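Local coordinates for protein-tyrosine-phosphatase (Vibrio vulnificus, PDB 7DHF) that probably hydrolyses phosphotyrosine in proteins as a low-molecular-weight protein tyrosine phosphatase, releasing phosphate and leaving tyrosine, at residues A[113-118]-A[138-143]; A[63-68]-A[133-138]. The protein carries 1 engineered substitution. All coordinates share one frame; numbering follows the deposited sequence.

How the contacts relate
Both contacts rest on helix 128-146, the last helix of this phosphatase fold, and they share I138, yet each brings a different loop to it. Contact 1 lies toward the surface, where the loop after strand 108-110 touches the helix through a single isoleucine and a bridging water. Contact 2 is more buried: a tyrosine about one and a half turns earlier in the helix reaches toward the loop leaving helix 54-61, with an asparagine amide over its ring and a valine at its edge. Their centres lie about 13 Å apart, and they meet directly where I115 CD1 packs 3.8 Å from L137 O. Neither is held by a direct hydrogen bond between its segments.

Contact 1 (A[113-118]-A[138-143]); sequences QWIGQK and IDEAAQ
I115 tucks CG1 into the cleft flanked by its own N and C (chi1 54°), and with the chain beyond it extended (chi2 168°) CD1 is carried to the methyl group of A141, while CG2 turns to E140. The contact thereby docks the loop that follows edge strand 108-110 of the four-stranded parallel sheet onto helix 128-146, the closing helix of the low-molecular-weight phosphatase fold. It is a worked example of one branched side chain making the direct contacts between two segments, with both its arms in use. I115 CD1 stands 4.0 Å from A141 CB. The shorter arm, I115 CG2, lies 4.0 Å from E140 CB, touching the root of that side chain, which crosses the isoleucine at about a right angle. The carboxylate of E140 takes no part; its OE2 is hydrogen-bonded to Q136, one turn back in the same helix. Beside this patch the polar link is indirect: a water accepts from W114 N at 2.9 Å and donates to A141 O at 3.1 Å, joining two backbones that do not meet. The W114 indole has Q113 CG over the centre of one face; it meets W145 of the helix edge-to-face, and K148, just past the helix end, in a cation-pi contact. Within the helix Q143 bonds back to D139 one turn earlier: Q143 NE2 lies 3.1 Å from D139 OD1, with a nearly straight N-H angle of 172°, approaching from above the carboxylate plane.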
loop_
_atom_site.group_PDB
_atom_site.type_symbol
_atom_site.label_atom_id
_atom_site.label_comp_id
_atom_site.label_asym_id
_atom_site.label_seq_id
_atom_site.Cartn_x
_atom_site.Cartn_y
_atom_site.Cartn_z
ATOM N N GLN A 113 -7.140 0.935 9.399
ATOM C CA GLN A 113 -8.144 1.623 10.208
ATOM C C GLN A 113 -9.030 0.642 10.965
ATOM O O GLN A 113 -9.372 0.878 12.130
ATOM C CB GLN A 113 -9.010 2.539 9.342
ATOM C CG GLN A 113 -10.202 3.084 10.121
ATOM C CD GLN A 113 -10.907 4.243 9.451
ATOM O OE1 GLN A 113 -10.541 4.679 8.362
ATOM N NE2 GLN A 113 -11.939 4.749 10.112
ATOM N N TRP A 114 -9.413 -0.460 10.329
ATOM C CA TRP A 114 -10.451 -1.331 10.862
ATOM C C TRP A 114 -9.912 -2.443 11.747
ATOM O O TRP A 114 -10.699 -3.250 12.254
ATOM C CB TRP A 114 -11.269 -1.907 9.705
ATOM C CG TRP A 114 -11.791 -0.815 8.841
ATOM C CD1 TRP A 114 -11.459 -0.554 7.544
ATOM C CD2 TRP A 114 -12.721 0.200 9.230
ATOM N NE1 TRP A 114 -12.134 0.556 7.098
ATOM C CE2 TRP A 114 -12.919 1.035 8.115
ATOM C CE3 TRP A 114 -13.413 0.477 10.413
ATOM C CZ2 TRP A 114 -13.779 2.128 8.146
ATOM C CZ3 TRP A 114 -14.267 1.563 10.442
ATOM C CH2 TRP A 114 -14.442 2.375 9.316
ATOM N N ILE A 115 -8.603 -2.479 11.978
ATOM C CA ILE A 115 -8.005 -3.441 12.897
ATOM C C ILE A 115 -7.401 -2.683 14.071
ATOM O O ILE A 115 -6.264 -2.937 14.475
ATOM C CB ILE A 115 -6.977 -4.347 12.188
ATOM C CG1 ILE A 115 -5.919 -3.516 11.449
ATOM C CG2 ILE A 115 -7.694 -5.284 11.226
ATOM C CD1 ILE A 115 -4.721 -4.330 10.967
ATOM N N GLY A 116 -8.162 -1.742 14.623
ATOM C CA GLY A 116 -7.694 -0.953 15.743
ATOM C C GLY A 116 -6.882 0.261 15.368
ATOM O O GLY A 116 -6.126 0.764 16.208
ATOM N N GLN A 117 -7.013 0.752 14.138
ATOM C CA GLN A 117 -6.225 1.884 13.654
ATOM C C GLN A 117 -4.736 1.651 13.907
ATOM O O GLN A 117 -4.024 2.493 14.459
ATOM C CB GLN A 117 -6.727 3.198 14.251
ATOM C CG GLN A 117 -8.201 3.429 13.949
ATOM C CD GLN A 117 -8.671 4.829 14.270
ATOM O OE1 GLN A 117 -8.713 5.694 13.399
ATOM N NE2 GLN A 117 -9.050 5.055 15.521
ATOM N N LYS A 118 -4.271 0.483 13.479
ATOM C CA LYS A 118 -2.915 0.018 13.733
ATOM C C LYS A 118 -2.016 0.306 12.539
ATOM O O LYS A 118 -2.423 0.137 11.385
ATOM C CB LYS A 118 -2.914 -1.492 13.981
ATOM C CG LYS A 118 -3.042 -1.912 15.438
ATOM C CD LYS A 118 -3.354 -3.408 15.578
ATOM C CE LYS A 118 -2.365 -4.313 14.847
ATOM N NZ LYS A 118 -1.025 -4.347 15.488
ATOM N N ILE A 138 -2.051 -6.853 6.622
ATOM C CA ILE A 138 -2.582 -6.309 5.375
ATOM C C ILE A 138 -3.843 -7.058 4.968
ATOM O O ILE A 138 -4.841 -6.451 4.562
ATOM C CB ILE A 138 -1.500 -6.342 4.280
ATOM C CG1 ILE A 138 -0.399 -5.331 4.606
ATOM C CG2 ILE A 138 -2.102 -6.069 2.903
ATOM C CD1 ILE A 138 0.835 -5.448 3.734
ATOM N N ASP A 139 -3.819 -8.387 5.083
ATOM C CA ASP A 139 -4.971 -9.201 4.713
ATOM C C ASP A 139 -6.181 -8.861 5.579
ATOM O O ASP A 139 -7.270 -8.578 5.065
ATOM C CB ASP A 139 -4.591 -10.678 4.852
ATOM C CG ASP A 139 -5.649 -11.617 4.312
ATOM O OD1 ASP A 139 -6.536 -11.164 3.562
ATOM O OD2 ASP A 139 -5.575 -12.824 4.630
ATOM N N GLU A 140 -6.008 -8.882 6.901
ATOM C CA GLU A 140 -7.110 -8.545 7.797
ATOM C C GLU A 140 -7.632 -7.141 7.522
ATOM O O GLU A 140 -8.849 -6.915 7.480
ATOM C CB GLU A 140 -6.637 -8.639 9.248
ATOM C CG GLU A 140 -6.300 -10.044 9.717
ATOM C CD GLU A 140 -5.865 -10.078 11.171
ATOM O OE1 GLU A 140 -6.306 -9.200 11.943
ATOM O OE2 GLU A 140 -5.083 -10.981 11.540
ATOM N N ALA A 141 -6.723 -6.180 7.345
ATOM C CA ALA A 141 -7.125 -4.797 7.121
ATOM C C ALA A 141 -7.855 -4.638 5.793
ATOM O O ALA A 141 -8.848 -3.906 5.707
ATOM C CB ALA A 141 -5.887 -3.902 7.159
ATOM N N ALA A 142 -7.374 -5.315 4.749
ATOM C CA ALA A 142 -7.980 -5.195 3.428
ATOM C C ALA A 142 -9.365 -5.827 3.390
ATOM O O ALA A 142 -10.278 -5.289 2.755
ATOM C CB ALA A 142 -7.072 -5.839 2.382
ATOM N N GLN A 143 -9.535 -6.979 4.047
ATOM C CA GLN A 143 -10.852 -7.602 4.118
ATOM C C GLN A 143 -11.884 -6.629 4.660
ATOM O O GLN A 143 -13.014 -6.564 4.163
ATOM C CB GLN A 143 -10.805 -8.838 5.014
ATOM C CG GLN A 143 -10.078 -10.027 4.433
ATOM C CD GLN A 143 -10.033 -11.184 5.406
ATOM O OE1 GLN A 143 -10.966 -11.387 6.185
ATOM N NE2 GLN A 143 -8.949 -11.948 5.370
HETATM O O HOH W 1 -8.426 -1.864 7.933
#

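Contact 2 (A[63-68]-A[133-138]); sequences NCVDVE and HAYQLI
N63 and Y135 face each other with their CA atoms 9.3 Å apart, across the place where helix 54-61 ends in a Schellman motif: C64, at a positive phi of 63°, is the C-prime residue, and V65 N bonds back to A60 O. That wide backbone spacing is bridged chiefly by the tyrosine, whose ring extends from the helix with CG anti to the backbone N (chi1 -171°). The N63 side chain comes from the opposite direction and lays its amide over one face of the ring, the two planes only 15° apart. N63 ND2 sits 3.6 Å above the plane of the Y135 ring, shifted toward the rim, and its hydrogen bond to V59 O helps to fix the amide in this pose. Closer to its backbone, N63 CB presses on the phenol oxygen, 3.3 Å from Y135 OH. V65 approaches the ring at its edge, near the ring plane; V65 CG2 lies a tight 3.1 Å from Y135 OH. The tyrosine also touches T21 and V25 of helix 18-29 and A60 of helix 54-61. One aromatic ring thus joins helices 128-146, 18-29 and 54-61 of the low-molecular-weight phosphatase fold, together with the loop that leaves helix 54-61 through its Schellman motif.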
loop_
_atom_site.group_PDB
_atom_site.type_symbol
_atom_site.label_atom_id
_atom_site.label_comp_id
_atom_site.label_asym_id
_atom_site.label_seq_id
_atom_site.Cartn_x
_atom_site.Cartn_y
_atom_site.Cartn_z
ATOM N N ASN A 63 -0.565 -17.237 -0.655
ATOM C CA ASN A 63 -1.965 -16.940 -0.379
ATOM C C ASN A 63 -2.744 -16.632 -1.653
ATOM O O ASN A 63 -3.838 -16.065 -1.588
ATOM C CB ASN A 63 -2.068 -15.783 0.614
ATOM C CG ASN A 63 -1.519 -16.143 1.979
ATOM O OD1 ASN A 63 -2.234 -16.682 2.822
ATOM N ND2 ASN A 63 -0.246 -15.843 2.207
ATOM N N CYS A 64 -2.194 -16.994 -2.813
ATOM C CA CYS A 64 -2.881 -16.828 -4.095
ATOM C C CYS A 64 -3.148 -15.359 -4.419
ATOM O O CYS A 64 -4.186 -15.007 -4.982
ATOM C CB CYS A 64 -4.152 -17.676 -4.192
ATOM S SG CYS A 64 -3.846 -19.460 -4.281
ATOM N N VAL A 65 -2.199 -14.497 -4.063
ATOM C CA VAL A 65 -2.221 -13.089 -4.439
ATOM C C VAL A 65 -0.983 -12.818 -5.280
ATOM O O VAL A 65 0.141 -13.115 -4.856
ATOM C CB VAL A 65 -2.277 -12.164 -3.208
ATOM C CG1 VAL A 65 -2.100 -10.707 -3.619
ATOM C CG2 VAL A 65 -3.597 -12.343 -2.470
ATOM N N ASP A 66 -1.194 -12.252 -6.465
ATOM C CA ASP A 66 -0.134 -12.038 -7.443
ATOM C C ASP A 66 0.456 -10.646 -7.251
ATOM O O ASP A 66 -0.226 -9.639 -7.465
ATOM C CB ASP A 66 -0.707 -12.202 -8.849
ATOM C CG ASP A 66 0.342 -12.058 -9.937
ATOM O OD1 ASP A 66 1.471 -11.621 -9.636
ATOM O OD2 ASP A 66 0.037 -12.394 -11.101
ATOM N N VAL A 67 1.728 -10.592 -6.853
ATOM C CA VAL A 67 2.477 -9.348 -6.745
ATOM C C VAL A 67 3.634 -9.312 -7.744
ATOM O O VAL A 67 4.618 -8.607 -7.544
ATOM C CB VAL A 67 2.940 -9.083 -5.298
ATOM C CG1 VAL A 67 3.321 -7.616 -5.104
ATOM C CG2 VAL A 67 1.851 -9.474 -4.306
ATOM N N GLU A 68 3.521 -10.078 -8.824
ATOM C CA GLU A 68 4.489 -10.003 -9.902
ATOM C C GLU A 68 4.207 -8.778 -10.764
ATOM O O GLU A 68 3.126 -8.183 -10.715
ATOM C CB GLU A 68 4.408 -11.261 -10.765
ATOM C CG GLU A 68 4.868 -12.531 -10.062
ATOM C CD GLU A 68 6.378 -12.645 -9.981
ATOM O OE1 GLU A 68 7.074 -11.786 -10.563
ATOM O OE2 GLU A 68 6.869 -13.596 -9.339
ATOM N N HIS A 133 4.044 -11.582 9.004
ATOM C CA HIS A 133 3.312 -10.694 9.902
ATOM C C HIS A 133 2.694 -9.533 9.134
ATOM O O HIS A 133 1.522 -9.190 9.334
ATOM C CB HIS A 133 4.251 -10.177 10.993
ATOM C CG HIS A 133 3.628 -9.161 11.899
ATOM N ND1 HIS A 133 2.607 -9.469 12.774
ATOM C CD2 HIS A 133 3.883 -7.842 12.070
ATOM C CE1 HIS A 133 2.261 -8.384 13.443
ATOM N NE2 HIS A 133 3.020 -7.383 13.034
ATOM N N ALA A 134 3.474 -8.909 8.247
ATOM C CA ALA A 134 2.945 -7.809 7.450
ATOM C C ALA A 134 1.783 -8.273 6.584
ATOM O O ALA A 134 0.750 -7.596 6.507
ATOM C CB ALA A 134 4.052 -7.205 6.586
ATOM N N TYR A 135 1.925 -9.432 5.933
ATOM C CA TYR A 135 0.841 -9.925 5.092
ATOM C C TYR A 135 -0.417 -10.171 5.912
ATOM O O TYR A 135 -1.526 -9.847 5.472
ATOM C CB TYR A 135 1.250 -11.200 4.347
ATOM C CG TYR A 135 0.210 -11.581 3.324
ATOM C CD1 TYR A 135 0.307 -11.134 2.015
ATOM C CD2 TYR A 135 -0.903 -12.336 3.678
ATOM C CE1 TYR A 135 -0.654 -11.446 1.081
ATOM C CE2 TYR A 135 -1.874 -12.651 2.748
ATOM C CZ TYR A 135 -1.744 -12.204 1.450
ATOM O OH TYR A 135 -2.702 -12.508 0.513
ATOM N N GLN A 136 -0.265 -10.746 7.106
ATOM C CA GLN A 136 -1.424 -11.014 7.951
ATOM C C GLN A 136 -2.196 -9.735 8.248
ATOM O O GLN A 136 -3.422 -9.686 8.097
ATOM C CB GLN A 136 -0.975 -11.681 9.251
ATOM C CG GLN A 136 -2.118 -12.038 10.189
ATOM C CD GLN A 136 -3.008 -13.128 9.630
ATOM O OE1 GLN A 136 -2.546 -14.004 8.901
ATOM N NE2 GLN A 136 -4.289 -13.080 9.971
ATOM N N LEU A 137 -1.492 -8.690 8.691
ATOM C CA LEU A 137 -2.161 -7.429 8.992
ATOM C C LEU A 137 -2.779 -6.825 7.739
ATOM O O LEU A 137 -3.906 -6.321 7.776
ATOM C CB LEU A 137 -1.183 -6.448 9.635
ATOM C CG LEU A 137 -0.636 -6.834 11.012
ATOM C CD1 LEU A 137 0.381 -5.806 11.480
ATOM C CD2 LEU A 137 -1.751 -6.983 12.038
ATOM N N ILE A 138 -2.051 -6.853 6.622
ATOM C CA ILE A 138 -2.582 -6.309 5.375
ATOM C C ILE A 138 -3.843 -7.058 4.968
ATOM O O ILE A 138 -4.841 -6.451 4.562
ATOM C CB ILE A 138 -1.500 -6.342 4.280
ATOM C CG1 ILE A 138 -0.399 -5.331 4.606
ATOM C CG2 ILE A 138 -2.102 -6.069 2.903
ATOM C CD1 ILE A 138 0.835 -5.448 3.734
#